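Local structure of putative Scyalone Dehydratase (Novosphingobium aromaticivorans DSM 12444, 3EF8) at residues P29-C40 and G52-L60. The protein is of unknown function but belongs to the SnoaL-like, NTF2-like family and may act as a lyase resembling scytalone dehydratase. Numbering follows the deposited sequence. Where two conformers were deposited one is given.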
loop_
_atom_site.group_PDB
_atom_site.type_symbol
_atom_site.label_atom_id
_atom_site.label_comp_id
_atom_site.label_asym_id
_atom_site.label_seq_id
_atom_site.Cartn_x
_atom_site.Cartn_y
_atom_site.Cartn_z
ATOM N N PRO A 29 22.180 4.951 -5.263
ATOM C CA PRO A 29 22.036 6.429 -5.300
ATOM C C PRO A 29 22.092 7.069 -6.682
ATOM O O PRO A 29 21.432 8.089 -6.932
ATOM C CB PRO A 29 23.155 6.933 -4.399
ATOM C CG PRO A 29 24.096 5.788 -4.276
ATOM C CD PRO A 29 23.315 4.537 -4.431
ATOM N N GLU A 30 22.835 6.513 -7.618
ATOM C CA GLU A 30 22.841 7.082 -8.964
ATOM C C GLU A 30 21.544 6.892 -9.718
ATOM O O GLU A 30 21.106 7.745 -10.531
ATOM C CB GLU A 30 24.043 6.626 -9.788
ATOM C CG GLU A 30 25.243 7.499 -9.470
ATOM C CD GLU A 30 25.131 8.983 -9.935
ATOM O OE1 GLU A 30 24.926 9.247 -11.149
ATOM O OE2 GLU A 30 25.328 9.885 -9.080
ATOM N N GLU A 31 20.875 5.774 -9.472
ATOM C CA GLU A 31 19.589 5.562 -10.084
ATOM C C GLU A 31 18.606 6.559 -9.478
ATOM O O GLU A 31 17.745 7.087 -10.152
ATOM C CB GLU A 31 19.094 4.128 -9.871
ATOM C CG GLU A 31 19.879 3.059 -10.567
ATOM C CD GLU A 31 19.669 2.985 -12.077
ATOM O OE1 GLU A 31 18.785 3.667 -12.646
ATOM O OE2 GLU A 31 20.412 2.207 -12.706
ATOM N N LEU A 32 18.732 6.801 -8.189
ATOM C CA LEU A 32 17.831 7.748 -7.522
ATOM C C LEU A 32 17.987 9.126 -8.115
ATOM O O LEU A 32 17.002 9.813 -8.442
ATOM C CB LEU A 32 18.112 7.850 -6.041
ATOM C CG LEU A 32 17.764 6.586 -5.289
ATOM C CD1 LEU A 32 18.187 6.758 -3.877
ATOM C CD2 LEU A 32 16.300 6.202 -5.378
ATOM N N ALA A 33 19.234 9.571 -8.231
ATOM C CA ALA A 33 19.506 10.928 -8.750
ATOM C C ALA A 33 19.060 11.096 -10.193
ATOM O O ALA A 33 18.742 12.215 -10.630
ATOM C CB ALA A 33 20.997 11.288 -8.595
ATOM N N ALA A 34 18.983 10.019 -10.951
ATOM C CA ALA A 34 18.528 10.085 -12.340
ATOM C C ALA A 34 17.040 10.404 -12.459
ATOM O O ALA A 34 16.535 10.712 -13.526
ATOM C CB ALA A 34 18.857 8.816 -13.079
ATOM N N LEU A 35 16.339 10.289 -11.328
ATOM C CA LEU A 35 14.895 10.525 -11.276
ATOM C C LEU A 35 14.553 11.918 -10.776
ATOM O O LEU A 35 13.394 12.200 -10.503
ATOM C CB LEU A 35 14.220 9.463 -10.407
ATOM C CG LEU A 35 14.348 8.060 -10.971
ATOM C CD1 LEU A 35 13.710 6.997 -10.016
ATOM C CD2 LEU A 35 13.759 7.947 -12.382
ATOM N N PHE A 36 15.559 12.781 -10.681
ATOM C CA PHE A 36 15.376 14.205 -10.316
ATOM C C PHE A 36 15.933 15.104 -11.413
ATOM O O PHE A 36 16.974 14.794 -12.002
ATOM C CB PHE A 36 16.095 14.579 -9.030
ATOM C CG PHE A 36 15.420 14.080 -7.804
ATOM C CD1 PHE A 36 15.488 12.730 -7.492
ATOM C CD2 PHE A 36 14.722 14.928 -6.948
ATOM C CE1 PHE A 36 14.850 12.240 -6.397
ATOM C CE2 PHE A 36 14.093 14.389 -5.818
ATOM C CZ PHE A 36 14.177 13.061 -5.576
ATOM N N VAL A 37 15.206 16.189 -11.690
ATOM C CA VAL A 37 15.719 17.240 -12.592
ATOM C C VAL A 37 16.823 17.982 -11.886
ATOM O O VAL A 37 16.965 17.956 -10.662
ATOM C CB VAL A 37 14.604 18.211 -13.066
ATOM C CG1 VAL A 37 13.549 17.459 -13.886
ATOM C CG2 VAL A 37 14.005 18.973 -11.936
ATOM N N GLU A 38 17.615 18.700 -12.708
ATOM C CA GLU A 38 18.723 19.466 -12.141
ATOM C C GLU A 38 18.285 20.536 -11.163
ATOM O O GLU A 38 18.853 20.745 -10.100
ATOM C CB GLU A 38 19.498 20.154 -13.274
ATOM C CG GLU A 38 20.604 21.040 -12.803
ATOM C CD GLU A 38 21.741 20.264 -12.145
ATOM O OE1 GLU A 38 21.807 19.017 -12.302
ATOM O OE2 GLU A 38 22.574 20.921 -11.473
ATOM N N ASP A 39 17.185 21.184 -11.546
ATOM C CA ASP A 39 16.645 22.351 -10.843
ATOM C C ASP A 39 15.570 21.935 -9.843
ATOM O O ASP A 39 14.507 22.560 -9.737
ATOM C CB ASP A 39 16.024 23.333 -11.841
ATOM C CG ASP A 39 15.798 24.711 -11.242
ATOM O OD1 ASP A 39 16.174 24.943 -10.074
ATOM O OD2 ASP A 39 15.268 25.587 -11.953
ATOM N N CYS A 40 15.885 20.904 -9.082
ATOM C CA CYS A 40 14.930 20.333 -8.106
ATOM C C CYS A 40 15.024 20.940 -6.729
ATOM O O CYS A 40 15.965 21.678 -6.376
ATOM C CB CYS A 40 15.093 18.808 -7.985
ATOM S SG CYS A 40 16.738 18.281 -7.368
ATOM N N GLY A 52 18.652 21.831 -5.714
ATOM C CA GLY A 52 19.369 21.328 -6.853
ATOM C C GLY A 52 19.819 19.874 -6.687
ATOM O O GLY A 52 19.953 19.335 -5.579
ATOM N N ARG A 53 20.067 19.267 -7.818
ATOM C CA ARG A 53 20.313 17.829 -7.875
ATOM C C ARG A 53 21.598 17.404 -7.172
ATOM O O ARG A 53 21.645 16.350 -6.555
ATOM C CB ARG A 53 20.270 17.349 -9.306
ATOM C CG ARG A 53 20.518 15.900 -9.528
ATOM C CD ARG A 53 20.285 15.641 -10.976
ATOM N NE ARG A 53 20.549 14.280 -11.354
ATOM C CZ ARG A 53 21.686 13.840 -11.864
ATOM N NH1 ARG A 53 22.695 14.663 -12.054
ATOM N NH2 ARG A 53 21.802 12.561 -12.193
ATOM N N ASP A 54 22.652 18.223 -7.245
ATOM C CA ASP A 54 23.908 17.848 -6.592
ATOM C C ASP A 54 23.755 17.833 -5.097
ATOM O O ASP A 54 24.260 16.933 -4.439
ATOM C CB ASP A 54 25.069 18.782 -6.988
ATOM C CG ASP A 54 25.616 18.496 -8.363
ATOM O OD1 ASP A 54 25.229 17.525 -9.041
ATOM O OD2 ASP A 54 26.453 19.307 -8.825
ATOM N N ALA A 55 23.054 18.827 -4.548
ATOM C CA ALA A 55 22.776 18.880 -3.105
ATOM C C ALA A 55 21.936 17.653 -2.719
ATOM O O ALA A 55 22.118 17.096 -1.648
ATOM C CB ALA A 55 22.068 20.197 -2.694
ATOM N N TYR A 56 21.002 17.273 -3.587
ATOM C CA TYR A 56 20.138 16.106 -3.314
ATOM C C TYR A 56 21.013 14.846 -3.250
ATOM O O TYR A 56 20.896 13.997 -2.329
ATOM C CB TYR A 56 19.014 15.947 -4.361
ATOM C CG TYR A 56 18.383 14.561 -4.307
ATOM C CD1 TYR A 56 17.566 14.201 -3.252
ATOM C CD2 TYR A 56 18.689 13.605 -5.245
ATOM C CE1 TYR A 56 17.039 12.889 -3.162
ATOM C CE2 TYR A 56 18.179 12.323 -5.175
ATOM C CZ TYR A 56 17.331 11.975 -4.151
ATOM O OH TYR A 56 16.820 10.679 -4.056
ATOM N N LYS A 57 21.940 14.747 -4.188
ATOM C CA LYS A 57 22.830 13.587 -4.233
ATOM C C LYS A 57 23.552 13.455 -2.902
ATOM O O LYS A 57 23.781 12.356 -2.408
ATOM C CB LYS A 57 23.872 13.723 -5.358
ATOM C CG LYS A 57 23.360 13.500 -6.781
ATOM C CD LYS A 57 24.546 13.498 -7.798
ATOM C CE LYS A 57 24.245 12.647 -9.038
ATOM N NZ LYS A 57 25.311 12.613 -10.082
ATOM N N LYS A 58 23.893 14.591 -2.300
ATOM C CA LYS A 58 24.653 14.588 -1.052
ATOM C C LYS A 58 23.832 14.034 0.089
ATOM O O LYS A 58 24.384 13.476 1.045
ATOM C CB LYS A 58 25.151 15.991 -0.671
ATOM C CG LYS A 58 26.160 16.560 -1.644
ATOM N N THR A 59 22.510 14.158 -0.020
ATOM C CA THR A 59 21.625 13.700 1.061
ATOM C C THR A 59 21.543 12.178 1.066
ATOM O O THR A 59 21.016 11.572 2.005
ATOM C CB THR A 59 20.178 14.240 0.971
ATOM O OG1 THR A 59 19.490 13.648 -0.138
ATOM C CG2 THR A 59 20.145 15.771 0.898
ATOM N N LEU A 60 22.104 11.566 0.037
ATOM C CA LEU A 60 22.012 10.116 -0.151
ATOM C C LEU A 60 23.219 9.426 0.418
ATOM O O LEU A 60 23.271 8.188 0.534
ATOM C CB LEU A 60 21.897 9.754 -1.619
ATOM C CG LEU A 60 20.660 10.314 -2.321
ATOM C CD1 LEU A 60 20.630 9.903 -3.759
ATOM C CD2 LEU A 60 19.385 9.862 -1.628
HETATM O O HOH W 1 23.064 20.595 -8.825
HETATM O O HOH W 2 23.509 17.346 -11.098
HETATM O O HOH W 3 25.310 20.891 -11.633
#
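Arg53 runs straight out from helix 53-59 toward Ala33, its CG anti to the backbone N (chi1 179°) and its chain extended through NE. Tyr56, with CG also anti to N, lays its ring against that of Phe36. The Arg53 NE–Ala33 O bond is short, 2.8 Å, and nearly straight at 165°. NE comes from above the carbonyl plane, while Ala33 O lies in the guanidinium plane. Phe36 N reaches the same oxygen from the opposite face, so two donors grip it and tie the arginine to the 33-36 beta turn. The Phe36 and Tyr56 rings stack face to face, centroids 4.0 Å apart and planes at 26°. The Lys57 chain passes alongside Ala33, its CE 3.5 Å from Ala33 CB. It ends in a salt bridge from NZ to Glu30 OE2 at 2.9 Å, weak as a hydrogen bond. Leu60 CD1 packs on Pro29 CB and Leu32 CB. At the other end, backbone bonds run from Gly52 N to Cys40 O (2.8 Å) and from Arg53 N to Glu38 O (3.0 Å). Gly52 is the N-cap residue. One water joins Glu38 OE2 to Asp54 N; a second joins Glu38 OE1 to Asp54 OD1 and accepts from Arg53 NH1. The two short helices run roughly antiparallel, with axes 10.0 Å apart. The contact packs them together on one side of the curved sheet of the NTF2-like fold. Phe36 also meets Phe125 of strand 122-136, and Tyr56 touches Val42 of strand 40-43 and Ala50 of strand 48-51. Helix 3-25 adds Tyr20, which touches Leu32 and Phe36.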